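Long-range contacts in DNA polymerase sliding clamp (Archaeoglobus fulgidus, PDB 1RWZ), which forms a three-subunit ring around DNA that probably acts as a moving platform, tethering the replicative polymerase and other proteins to it: residues E9-V14 and K79-K84; V49-D54 and G230-E235; M133-F138 and K203-G208; G208-I213 and V224-G229. All coordinates share one frame; numbering follows the deposited sequence.

Contact 1: residues E9-V14 and K79-K84; sequences ELLKTV and KSISTK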
loop_
_atom_site.group_PDB
_atom_site.type_symbol
_atom_site.label_atom_id
_atom_site.label_comp_id
_atom_site.label_asym_id
_atom_site.label_seq_id
_atom_site.Cartn_x
_atom_site.Cartn_y
_atom_site.Cartn_z
ATOM N N GLU A 9 -0.467 4.065 20.195
ATOM C CA GLU A 9 -1.214 2.908 19.721
ATOM C C GLU A 9 -2.461 2.683 20.569
ATOM O O GLU A 9 -3.519 2.324 20.046
ATOM C CB GLU A 9 -0.334 1.652 19.741
ATOM C CG GLU A 9 -1.053 0.391 19.273
ATOM C CD GLU A 9 -0.171 -0.847 19.306
ATOM O OE1 GLU A 9 0.748 -0.908 20.151
ATOM O OE2 GLU A 9 -0.412 -1.771 18.497
ATOM N N LEU A 10 -2.351 2.899 21.875
ATOM C CA LEU A 10 -3.505 2.700 22.746
ATOM C C LEU A 10 -4.618 3.675 22.380
ATOM O O LEU A 10 -5.779 3.283 22.232
ATOM C CB LEU A 10 -3.103 2.879 24.211
ATOM C CG LEU A 10 -4.170 2.639 25.285
ATOM C CD1 LEU A 10 -4.845 1.279 25.078
ATOM C CD2 LEU A 10 -3.509 2.706 26.653
ATOM N N LEU A 11 -4.274 4.945 22.210
ATOM C CA LEU A 11 -5.293 5.935 21.861
ATOM C C LEU A 11 -5.882 5.674 20.471
ATOM O O LEU A 11 -7.101 5.725 20.281
ATOM C CB LEU A 11 -4.705 7.349 21.918
ATOM C CG LEU A 11 -5.656 8.502 21.553
ATOM C CD1 LEU A 11 -6.921 8.426 22.390
ATOM C CD2 LEU A 11 -4.962 9.827 21.787
ATOM N N LYS A 12 -5.020 5.386 19.506
ATOM C CA LYS A 12 -5.467 5.144 18.133
ATOM C C LYS A 12 -6.405 3.947 18.020
ATOM O O LYS A 12 -7.443 4.008 17.351
ATOM C CB LYS A 12 -4.251 4.942 17.218
ATOM C CG LYS A 12 -3.366 6.189 17.088
ATOM C CD LYS A 12 -1.990 5.878 16.488
ATOM C CE LYS A 12 -2.057 5.458 15.023
ATOM N NZ LYS A 12 -2.424 6.591 14.124
ATOM N N THR A 13 -6.044 2.859 18.688
ATOM C CA THR A 13 -6.846 1.646 18.633
ATOM C C THR A 13 -8.208 1.776 19.303
ATOM O O THR A 13 -9.219 1.347 18.739
ATOM C CB THR A 13 -6.066 0.458 19.239
ATOM O OG1 THR A 13 -4.944 0.168 18.399
ATOM C CG2 THR A 13 -6.948 -0.782 19.333
ATOM N N VAL A 14 -8.249 2.372 20.489
ATOM C CA VAL A 14 -9.513 2.532 21.199
ATOM C C VAL A 14 -10.406 3.555 20.492
ATOM O O VAL A 14 -11.631 3.413 20.461
ATOM C CB VAL A 14 -9.272 2.956 22.659
ATOM C CG1 VAL A 14 -10.585 3.293 23.333
ATOM C CG2 VAL A 14 -8.585 1.812 23.412
ATOM N N LYS A 79 -4.736 10.077 13.396
ATOM C CA LYS A 79 -4.031 9.601 12.212
ATOM C C LYS A 79 -2.680 10.295 12.056
ATOM O O LYS A 79 -1.801 9.802 11.353
ATOM C CB LYS A 79 -4.882 9.827 10.961
ATOM C CG LYS A 79 -6.137 8.971 10.918
ATOM C CD LYS A 79 -6.998 9.302 9.715
ATOM C CE LYS A 79 -8.238 8.422 9.684
ATOM N NZ LYS A 79 -9.104 8.721 8.510
ATOM N N SER A 80 -2.517 11.440 12.712
ATOM C CA SER A 80 -1.259 12.176 12.641
ATOM C C SER A 80 -0.367 11.778 13.815
ATOM O O SER A 80 0.768 12.239 13.940
ATOM C CB SER A 80 -1.520 13.689 12.652
ATOM O OG SER A 80 -2.115 14.104 13.868
ATOM N N ILE A 81 -0.891 10.908 14.672
ATOM C CA ILE A 81 -0.145 10.428 15.827
ATOM C C ILE A 81 0.490 9.082 15.488
ATOM O O ILE A 81 -0.134 8.232 14.845
ATOM C CB ILE A 81 -1.069 10.245 17.057
ATOM C CG1 ILE A 81 -1.717 11.581 17.426
ATOM C CG2 ILE A 81 -0.272 9.686 18.231
ATOM C CD1 ILE A 81 -2.691 11.502 18.593
ATOM N N SER A 82 1.734 8.895 15.911
ATOM C CA SER A 82 2.446 7.649 15.661
ATOM C C SER A 82 2.141 6.649 16.772
ATOM O O SER A 82 1.906 7.037 17.915
ATOM C CB SER A 82 3.955 7.903 15.603
ATOM O OG SER A 82 4.670 6.680 15.549
ATOM N N THR A 83 2.139 5.363 16.436
ATOM C CA THR A 83 1.872 4.333 17.432
ATOM C C THR A 83 2.949 4.369 18.512
ATOM O O THR A 83 2.714 3.949 19.649
ATOM C CB THR A 83 1.847 2.922 16.807
ATOM O OG1 THR A 83 3.096 2.662 16.154
ATOM C CG2 THR A 83 0.710 2.804 15.800
ATOM N N LYS A 84 4.124 4.885 18.151
ATOM C CA LYS A 84 5.247 4.974 19.081
ATOM C C LYS A 84 5.354 6.307 19.824
ATOM O O LYS A 84 6.263 6.509 20.630
ATOM C CB LYS A 84 6.555 4.682 18.345
ATOM C CG LYS A 84 6.686 3.229 17.914
ATOM C CD LYS A 84 8.040 2.956 17.278
ATOM C CE LYS A 84 8.230 1.470 17.010
ATOM N NZ LYS A 84 9.575 1.183 16.438
#
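A lysine tie joins helix 8-19, one of the helices that, as in PCNA rings generally, line the central hole, to the loop that follows helix 71-78: Lys-12 reaches across to the carbonyl of Ile-81. Its CG sits beside the backbone N (chi1 -65°), and the chain then bends at both outer torsions, which carries NZ round to Ile-81 O at 2.9 Å. The ammonium also bonds to Ser-78 O, so it takes up two carbonyls where helix 71-78 gives way to the loop. Thr-83 crosses the aliphatic part of this lysine at roughly a right angle, with its CG2 3.9 Å from Lys-12 CE.

One turn earlier the backbones themselves join. Glu-9 N donates to Thr-83 O over 3.2 Å, and the two CB atoms lie 3.9 Å apart. An ST turn shapes the loop here, as Ser-82 OG accepts from Lys-84 N at 3.2 Å. The apolar share is small: Leu-11 CD2 meets Ile-81 CD1 at 4.3 Å on the buried side.

At the start of the loop, Lys-79 and Ser-80 pack against Lys-147 of a neighbouring subunit. Within the chain, Ile-81 also packs on Phe-101 of strand 96-101, while Leu-10 and Val-14 of the helix pack on strands 45-52 and 232-238.

Contact 2: residues V49-D54 and G230-E235; sequences VDIPKD and GRAKVE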
loop_
_atom_site.group_PDB
_atom_site.type_symbol
_atom_site.label_atom_id
_atom_site.label_comp_id
_atom_site.label_asym_id
_atom_site.label_seq_id
_atom_site.Cartn_x
_atom_site.Cartn_y
_atom_site.Cartn_z
ATOM N N VAL A 49 -15.616 -0.139 26.046
ATOM C CA VAL A 49 -14.173 0.025 26.173
ATOM C C VAL A 49 -13.754 0.280 27.615
ATOM O O VAL A 49 -14.334 1.114 28.308
ATOM C CB VAL A 49 -13.662 1.215 25.319
ATOM C CG1 VAL A 49 -12.173 1.441 25.575
ATOM C CG2 VAL A 49 -13.904 0.949 23.843
ATOM N N ASP A 50 -12.736 -0.448 28.056
ATOM C CA ASP A 50 -12.203 -0.284 29.394
ATOM C C ASP A 50 -10.683 -0.263 29.339
ATOM O O ASP A 50 -10.066 -1.192 28.819
ATOM C CB ASP A 50 -12.646 -1.429 30.315
ATOM C CG ASP A 50 -14.085 -1.287 30.780
ATOM O OD1 ASP A 50 -14.946 -2.058 30.307
ATOM O OD2 ASP A 50 -14.352 -0.399 31.619
ATOM N N ILE A 51 -10.090 0.813 29.848
ATOM C CA ILE A 51 -8.635 0.923 29.919
ATOM C C ILE A 51 -8.303 1.121 31.394
ATOM O O ILE A 51 -8.450 2.220 31.932
ATOM C CB ILE A 51 -8.074 2.135 29.145
ATOM C CG1 ILE A 51 -8.573 2.137 27.702
ATOM C CG2 ILE A 51 -6.537 2.064 29.148
ATOM C CD1 ILE A 51 -8.031 3.308 26.879
ATOM N N PRO A 52 -7.865 0.052 32.078
ATOM C CA PRO A 52 -7.519 0.142 33.502
ATOM C C PRO A 52 -6.445 1.205 33.715
ATOM O O PRO A 52 -5.588 1.413 32.855
ATOM C CB PRO A 52 -7.001 -1.261 33.822
ATOM C CG PRO A 52 -7.728 -2.129 32.837
ATOM C CD PRO A 52 -7.657 -1.316 31.570
ATOM N N LYS A 53 -6.480 1.872 34.864
ATOM C CA LYS A 53 -5.502 2.913 35.152
ATOM C C LYS A 53 -4.062 2.443 34.983
ATOM O O LYS A 53 -3.206 3.212 34.553
ATOM C CB LYS A 53 -5.700 3.452 36.572
ATOM C CG LYS A 53 -5.517 2.421 37.667
ATOM C CD LYS A 53 -5.735 3.049 39.038
ATOM C CE LYS A 53 -5.540 2.025 40.146
ATOM N NZ LYS A 53 -5.758 2.620 41.494
ATOM N N ASP A 54 -3.794 1.179 35.302
ATOM C CA ASP A 54 -2.434 0.669 35.181
ATOM C C ASP A 54 -1.953 0.476 33.743
ATOM O O ASP A 54 -0.783 0.175 33.519
ATOM C CB ASP A 54 -2.278 -0.629 35.981
ATOM C CG ASP A 54 -2.399 -0.400 37.480
ATOM O OD1 ASP A 54 -1.820 0.593 37.976
ATOM O OD2 ASP A 54 -3.067 -1.204 38.167
ATOM N N GLY A 230 -2.463 -6.055 25.540
ATOM C CA GLY A 230 -3.348 -6.347 26.653
ATOM C C GLY A 230 -3.660 -5.135 27.514
ATOM O O GLY A 230 -4.141 -5.276 28.642
ATOM N N ARG A 231 -3.401 -3.943 26.990
ATOM C CA ARG A 231 -3.661 -2.718 27.740
ATOM C C ARG A 231 -5.130 -2.310 27.730
ATOM O O ARG A 231 -5.616 -1.676 28.672
ATOM C CB ARG A 231 -2.838 -1.558 27.178
ATOM C CG ARG A 231 -1.325 -1.659 27.376
ATOM C CD ARG A 231 -0.688 -0.364 26.891
ATOM N NE ARG A 231 0.773 -0.324 26.964
ATOM C CZ ARG A 231 1.594 -1.017 26.179
ATOM N NH1 ARG A 231 1.117 -1.837 25.249
ATOM N NH2 ARG A 231 2.905 -0.852 26.296
ATOM N N ALA A 232 -5.835 -2.670 26.664
ATOM C CA ALA A 232 -7.233 -2.294 26.540
ATOM C C ALA A 232 -8.172 -3.462 26.350
ATOM O O ALA A 232 -7.825 -4.458 25.721
ATOM C CB ALA A 232 -7.402 -1.320 25.375
ATOM N N LYS A 233 -9.364 -3.335 26.918
ATOM C CA LYS A 233 -10.385 -4.349 26.752
ATOM C C LYS A 233 -11.436 -3.673 25.883
ATOM O O LYS A 233 -11.952 -2.612 26.231
ATOM C CB LYS A 233 -10.994 -4.759 28.095
ATOM C CG LYS A 233 -12.125 -5.765 27.945
ATOM C CD LYS A 233 -12.510 -6.413 29.267
ATOM C CE LYS A 233 -11.441 -7.391 29.730
ATOM N NZ LYS A 233 -11.860 -8.158 30.943
ATOM N N VAL A 234 -11.709 -4.268 24.730
ATOM C CA VAL A 234 -12.699 -3.733 23.812
ATOM C C VAL A 234 -13.676 -4.856 23.525
ATOM O O VAL A 234 -13.341 -5.832 22.854
ATOM C CB VAL A 234 -12.050 -3.253 22.496
ATOM C CG1 VAL A 234 -13.123 -2.805 21.512
ATOM C CG2 VAL A 234 -11.088 -2.106 22.792
ATOM N N GLU A 235 -14.878 -4.720 24.065
ATOM C CA GLU A 235 -15.907 -5.722 23.865
ATOM C C GLU A 235 -16.958 -5.219 22.894
ATOM O O GLU A 235 -17.457 -4.097 23.030
ATOM C CB GLU A 235 -16.587 -6.073 25.193
ATOM C CG GLU A 235 -17.812 -6.978 25.014
ATOM C CD GLU A 235 -18.464 -7.388 26.325
ATOM O OE1 GLU A 235 -19.565 -7.974 26.277
ATOM O OE2 GLU A 235 -17.884 -7.134 27.399
#
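Asp-50 and Lys-233 form an antiparallel hydrogen-bonded pair where strand 45-52, from the N-terminal half of the chain, meets strand 232-238 from its C-terminal end; through this pairing one sheet runs across both domains of the subunit. The backbone bonds are short and nearly straight: Asp-50 N to Lys-233 O and Lys-233 N to Asp-50 O are both 2.9 Å. A CA-H...O contact supports them, with Val-49 CA 3.4 Å from Lys-233 O.

Apolar contacts occupy the face that carries Val-49 and Val-234, whose CG2 atoms come within 4.3 Å of each other. Ile-51 CG1 lies equally far from Ala-232 CB, and helix 8-19 covers this side through Leu-10, Val-14 and Ile-18.

On the other face, the polar ends of Asp-50 and Lys-233 do not pair: Asp-50 OD1 and Lys-233 NZ stay 6.9 Å apart, and Asp-50 OD2 bonds instead to His-35 ND1.

Toward strand 221-227, on the other edge of 232-238, Arg-231 and Ala-232 both face Leu-227 in a classic beta bulge. Back across the contact, Arg-231 O, bonded to Ser-55 OG, is met by the ring of Pro-52, whose CD lies 3.6 Å from that oxygen.

Contact 3: residues M133-F138 and K203-G208; sequences MDAGEF and KVAGSG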
loop_
_atom_site.group_PDB
_atom_site.type_symbol
_atom_site.label_atom_id
_atom_site.label_comp_id
_atom_site.label_asym_id
_atom_site.label_seq_id
_atom_site.Cartn_x
_atom_site.Cartn_y
_atom_site.Cartn_z
ATOM N N MET A 133 -9.437 -17.607 22.049
ATOM C CA MET A 133 -8.545 -17.876 20.927
ATOM C C MET A 133 -7.771 -16.630 20.532
ATOM O O MET A 133 -7.919 -15.570 21.139
ATOM C CB MET A 133 -9.363 -18.357 19.720
ATOM C CG MET A 133 -10.380 -17.329 19.222
ATOM S SD MET A 133 -11.450 -17.952 17.896
ATOM C CE MET A 133 -10.247 -18.199 16.620
ATOM N N ASP A 134 -6.936 -16.769 19.509
ATOM C CA ASP A 134 -6.163 -15.643 19.008
ATOM C C ASP A 134 -7.085 -14.813 18.119
ATOM O O ASP A 134 -7.768 -15.361 17.258
ATOM C CB ASP A 134 -4.986 -16.140 18.177
ATOM C CG ASP A 134 -4.140 -15.006 17.647
ATOM O OD1 ASP A 134 -3.288 -14.498 18.401
ATOM O OD2 ASP A 134 -4.343 -14.613 16.479
ATOM N N ALA A 135 -7.102 -13.501 18.329
ATOM C CA ALA A 135 -7.960 -12.608 17.550
ATOM C C ALA A 135 -7.602 -12.607 16.066
ATOM O O ALA A 135 -8.473 -12.429 15.212
ATOM C CB ALA A 135 -7.881 -11.195 18.108
ATOM N N GLY A 136 -6.321 -12.807 15.762
ATOM C CA GLY A 136 -5.890 -12.827 14.374
ATOM C C GLY A 136 -6.453 -14.018 13.629
ATOM O O GLY A 136 -6.813 -13.919 12.451
ATOM N N GLU A 137 -6.525 -15.155 14.314
ATOM C CA GLU A 137 -7.057 -16.375 13.728
ATOM C C GLU A 137 -8.551 -16.187 13.465
ATOM O O GLU A 137 -9.068 -16.606 12.426
ATOM C CB GLU A 137 -6.839 -17.551 14.680
ATOM C CG GLU A 137 -7.283 -18.897 14.141
ATOM C CD GLU A 137 -6.472 -19.361 12.936
ATOM O OE1 GLU A 137 -5.510 -18.668 12.540
ATOM O OE2 GLU A 137 -6.801 -20.429 12.386
ATOM N N PHE A 138 -9.234 -15.552 14.414
ATOM C CA PHE A 138 -10.668 -15.286 14.288
ATOM C C PHE A 138 -10.882 -14.361 13.091
ATOM O O PHE A 138 -11.763 -14.589 12.259
ATOM C CB PHE A 138 -11.182 -14.614 15.565
ATOM C CG PHE A 138 -12.640 -14.229 15.516
ATOM C CD1 PHE A 138 -13.636 -15.188 15.658
ATOM C CD2 PHE A 138 -13.009 -12.898 15.354
ATOM C CE1 PHE A 138 -14.990 -14.820 15.644
ATOM C CE2 PHE A 138 -14.357 -12.521 15.338
ATOM C CZ PHE A 138 -15.345 -13.485 15.485
ATOM N N LYS A 203 -11.233 -5.129 12.625
ATOM C CA LYS A 203 -10.284 -4.159 12.091
ATOM C C LYS A 203 -9.323 -3.573 13.126
ATOM O O LYS A 203 -8.261 -3.064 12.765
ATOM C CB LYS A 203 -11.028 -3.035 11.369
ATOM C CG LYS A 203 -11.586 -3.482 10.030
ATOM C CD LYS A 203 -12.327 -2.368 9.322
ATOM C CE LYS A 203 -12.845 -2.857 7.979
ATOM N NZ LYS A 203 -13.645 -1.817 7.273
ATOM N N VAL A 204 -9.679 -3.649 14.404
ATOM C CA VAL A 204 -8.808 -3.120 15.453
ATOM C C VAL A 204 -7.999 -4.221 16.133
ATOM O O VAL A 204 -7.235 -3.953 17.064
ATOM C CB VAL A 204 -9.609 -2.363 16.543
ATOM C CG1 VAL A 204 -10.291 -1.141 15.934
ATOM C CG2 VAL A 204 -10.634 -3.289 17.187
ATOM N N ALA A 205 -8.157 -5.454 15.661
ATOM C CA ALA A 205 -7.450 -6.591 16.247
ATOM C C ALA A 205 -6.493 -7.269 15.277
ATOM O O ALA A 205 -6.580 -7.090 14.065
ATOM C CB ALA A 205 -8.458 -7.610 16.774
ATOM N N GLY A 206 -5.579 -8.063 15.825
ATOM C CA GLY A 206 -4.624 -8.763 14.988
ATOM C C GLY A 206 -4.000 -9.938 15.710
ATOM O O GLY A 206 -4.353 -10.234 16.852
ATOM N N SER A 207 -3.077 -10.620 15.039
ATOM C CA SER A 207 -2.405 -11.762 15.642
ATOM C C SER A 207 -1.772 -11.294 16.939
ATOM O O SER A 207 -1.219 -10.199 17.001
ATOM C CB SER A 207 -1.321 -12.301 14.705
ATOM O OG SER A 207 -1.892 -12.787 13.506
ATOM N N GLY A 208 -1.864 -12.112 17.980
ATOM C CA GLY A 208 -1.270 -11.725 19.246
ATOM C C GLY A 208 -2.250 -11.128 20.235
ATOM O O GLY A 208 -1.952 -11.038 21.428
HETATM O O HOH W 1 -2.780 -15.437 14.488
#
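The backbones come close where helix 135-146 begins, Gly-136 CA lying 3.9 Å from Ser-207 CA. Asp-134 is the N-cap of that helix, and its carboxylate ties the first turn to the loop between helix 195-201 and strand 210-215 in the C-terminal domain. With CG anti to the backbone N (chi1 -179°), the carboxylate stands between the helix start and the loop: OD1 bonds to the loop, and OD2 bonds to the first turn and to a water. OD1 takes Gly-208 N at 2.8 Å on its syn lone pair. OD2 accepts from Glu-137 N at 3.1 Å through its anti lone pair, and more weakly from Gly-136 N. The amides of the helix start would be expected to favour a negative charge here, and the bonds on both oxygens should fix the rotation of the group.

Gly-136 has no side chain between helix and loop, so the backbone of Ser-207 can lie directly against it, Gly-136 CA to Ser-207 N being 3.6 Å. Gly-208, whose own amide Asp-134 holds, turns the chain at a positive phi (98°). Deeper in, the methyls of Ala-135 and Ala-205 meet at 3.9 Å, and both also touch Phe-225 of strand 221-227. Lys-139 bonds to Ala-205 O from the next turn of the helix.

On the exposed side the water completes the link, donating to Asp-134 OD2 at 2.7 Å and hydrogen-bonding with Ser-207 OG at 3.0 Å.

Contact 4: residues G208-I213 and V224-G229; sequences GDLLTI and VFELVG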
loop_
_atom_site.group_PDB
_atom_site.type_symbol
_atom_site.label_atom_id
_atom_site.label_comp_id
_atom_site.label_asym_id
_atom_site.label_seq_id
_atom_site.Cartn_x
_atom_site.Cartn_y
_atom_site.Cartn_z
ATOM N N GLY A 208 -1.864 -12.112 17.980
ATOM C CA GLY A 208 -1.270 -11.725 19.246
ATOM C C GLY A 208 -2.250 -11.128 20.235
ATOM O O GLY A 208 -1.952 -11.038 21.428
ATOM N N ASP A 209 -3.410 -10.694 19.750
ATOM C CA ASP A 209 -4.430 -10.129 20.633
ATOM C C ASP A 209 -5.331 -11.274 21.076
ATOM O O ASP A 209 -5.588 -12.199 20.306
ATOM C CB ASP A 209 -5.261 -9.065 19.902
ATOM C CG ASP A 209 -4.456 -7.819 19.566
ATOM O OD1 ASP A 209 -3.689 -7.355 20.434
ATOM O OD2 ASP A 209 -4.602 -7.293 18.440
ATOM N N LEU A 210 -5.808 -11.225 22.315
ATOM C CA LEU A 210 -6.667 -12.288 22.820
ATOM C C LEU A 210 -8.133 -11.977 22.546
ATOM O O LEU A 210 -8.553 -10.822 22.602
ATOM C CB LEU A 210 -6.473 -12.464 24.330
ATOM C CG LEU A 210 -7.024 -13.756 24.940
ATOM C CD1 LEU A 210 -6.163 -14.937 24.484
ATOM C CD2 LEU A 210 -7.020 -13.660 26.465
ATOM N N LEU A 211 -8.897 -13.013 22.227
ATOM C CA LEU A 211 -10.328 -12.854 21.989
ATOM C C LEU A 211 -11.068 -13.896 22.801
ATOM O O LEU A 211 -10.747 -15.080 22.739
ATOM C CB LEU A 211 -10.674 -13.041 20.509
ATOM C CG LEU A 211 -12.177 -13.189 20.219
ATOM C CD1 LEU A 211 -12.935 -11.921 20.633
ATOM C CD2 LEU A 211 -12.374 -13.475 18.750
ATOM N N THR A 212 -12.042 -13.445 23.584
ATOM C CA THR A 212 -12.860 -14.346 24.377
ATOM C C THR A 212 -14.265 -14.182 23.828
ATOM O O THR A 212 -14.809 -13.075 23.817
ATOM C CB THR A 212 -12.862 -13.965 25.866
ATOM O OG1 THR A 212 -11.531 -14.080 26.386
ATOM C CG2 THR A 212 -13.805 -14.887 26.658
ATOM N N ILE A 213 -14.838 -15.282 23.362
ATOM C CA ILE A 213 -16.184 -15.258 22.807
ATOM C C ILE A 213 -17.156 -15.867 23.805
ATOM O O ILE A 213 -16.910 -16.957 24.316
ATOM C CB ILE A 213 -16.266 -16.095 21.515
ATOM C CG1 ILE A 213 -15.235 -15.598 20.499
ATOM C CG2 ILE A 213 -17.689 -16.033 20.941
ATOM C CD1 ILE A 213 -15.111 -16.490 19.271
ATOM N N VAL A 224 -14.997 -10.273 23.389
ATOM C CA VAL A 224 -14.121 -9.490 24.239
ATOM C C VAL A 224 -12.686 -9.550 23.736
ATOM O O VAL A 224 -12.001 -10.563 23.896
ATOM C CB VAL A 224 -14.177 -9.993 25.694
ATOM C CG1 VAL A 224 -13.399 -9.054 26.611
ATOM C CG2 VAL A 224 -15.632 -10.087 26.150
ATOM N N PHE A 225 -12.249 -8.461 23.114
ATOM C CA PHE A 225 -10.891 -8.363 22.599
ATOM C C PHE A 225 -9.994 -7.677 23.634
ATOM O O PHE A 225 -10.408 -6.716 24.288
ATOM C CB PHE A 225 -10.835 -7.513 21.320
ATOM C CG PHE A 225 -11.549 -8.107 20.143
ATOM C CD1 PHE A 225 -12.908 -7.869 19.941
ATOM C CD2 PHE A 225 -10.857 -8.868 19.208
ATOM C CE1 PHE A 225 -13.561 -8.377 18.822
ATOM C CE2 PHE A 225 -11.499 -9.383 18.086
ATOM C CZ PHE A 225 -12.859 -9.133 17.891
ATOM N N GLU A 226 -8.774 -8.182 23.784
ATOM C CA GLU A 226 -7.791 -7.572 24.676
ATOM C C GLU A 226 -6.728 -7.116 23.688
ATOM O O GLU A 226 -6.065 -7.929 23.042
ATOM C CB GLU A 226 -7.274 -8.594 25.692
ATOM C CG GLU A 226 -8.393 -9.013 26.637
ATOM C CD GLU A 226 -7.958 -9.976 27.717
ATOM O OE1 GLU A 226 -7.298 -9.542 28.683
ATOM O OE2 GLU A 226 -8.283 -11.172 27.594
ATOM N N LEU A 227 -6.601 -5.800 23.558
ATOM C CA LEU A 227 -5.712 -5.194 22.571
ATOM C C LEU A 227 -4.556 -4.356 23.097
ATOM O O LEU A 227 -4.513 -3.992 24.266
ATOM C CB LEU A 227 -6.548 -4.304 21.646
ATOM C CG LEU A 227 -7.847 -4.914 21.112
ATOM C CD1 LEU A 227 -8.661 -3.842 20.375
ATOM C CD2 LEU A 227 -7.516 -6.068 20.189
ATOM N N VAL A 228 -3.642 -4.030 22.185
ATOM C CA VAL A 228 -2.475 -3.203 22.480
ATOM C C VAL A 228 -1.654 -3.746 23.645
ATOM O O VAL A 228 -1.496 -3.092 24.677
ATOM C CB VAL A 228 -2.902 -1.745 22.779
ATOM C CG1 VAL A 228 -1.683 -0.825 22.769
ATOM C CG2 VAL A 228 -3.916 -1.280 21.731
ATOM N N GLY A 229 -1.117 -4.947 23.464
ATOM C CA GLY A 229 -0.327 -5.552 24.520
ATOM C C GLY A 229 -1.167 -5.848 25.749
ATOM O O GLY A 229 -0.658 -5.891 26.869
HETATM O O HOH W 2 -3.233 -7.651 23.199
HETATM O O HOH W 3 -3.683 -4.627 19.380
HETATM O O HOH W 4 -1.272 -6.031 20.772
HETATM O O HOH W 5 -10.275 -11.768 25.889
#
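Leu-211 sets one methyl squarely over the Phe-225 ring: CD1 is 3.8 Å from the ring centroid and 5° off its normal, a CH-pi contact over the middle of the face. The two residues are a non-hydrogen-bonded pair, and their side chains share the sheet face on which helix 135-146 packs through Ala-135 and Phe-138.

The opposite face is more polar. Leu-210 and Glu-226 lie side by side there and point the same way; the carboxylate of Glu-226 lies beside the leucine, OE2 3.9 Å from Leu-210 CG. Farther along, Thr-212 and Val-224 stand as neighbours, CB to CB 4.2 Å. One water knits this face together, donating to Glu-226 OE2 at 2.7 Å and to Val-224 O, and bonding to Thr-212 OG1 as well.

At the end of the ladder Asp-209 crosses Leu-227 at about a right angle, its CG 3.6 Å from Leu-227 CD2. Asp-209 OD2 is bonded to Gly-206 N, while OD1 receives three waters that relay it to Glu-226 O, Val-228 N and Gly-229 N, satisfying the backbone where the strands part.

Between the side chains, Glu-226 N to Leu-210 O (2.9 Å) and the mutual bonds of Thr-212 and Val-224 hold the strands; Leu-210 N to Glu-226 O is weak. This is an antiparallel beta hairpin, strands 210-215 and 221-227, with one face under a helix, as in the sheet-and-helix domains of the PCNA fold.

How the contacts relate
Contacts 2 and 4 are strand pairings in one large sheet, joined because strands 221-227 and 232-238 are neighbours; Val-234 N and Phe-225 O, 2.8 Å apart, mark the seam. Contacts 1 and 3 hold the helices that pack on that sheet, contact 3 at the end of one of its strands; each fixes the loop after a short helix to the first turns of a longer one. Contacts 2 and 4 lie nearer the centre of the chain, resting mainly on backbone ladders with apolar pairs under the helices. Contact 1 lies farthest out. Charged side chains carry contacts 1 and 3: a lysine on carbonyls in one, an aspartate on amides in the other. Contact 3 shares Gly-208 with contact 4.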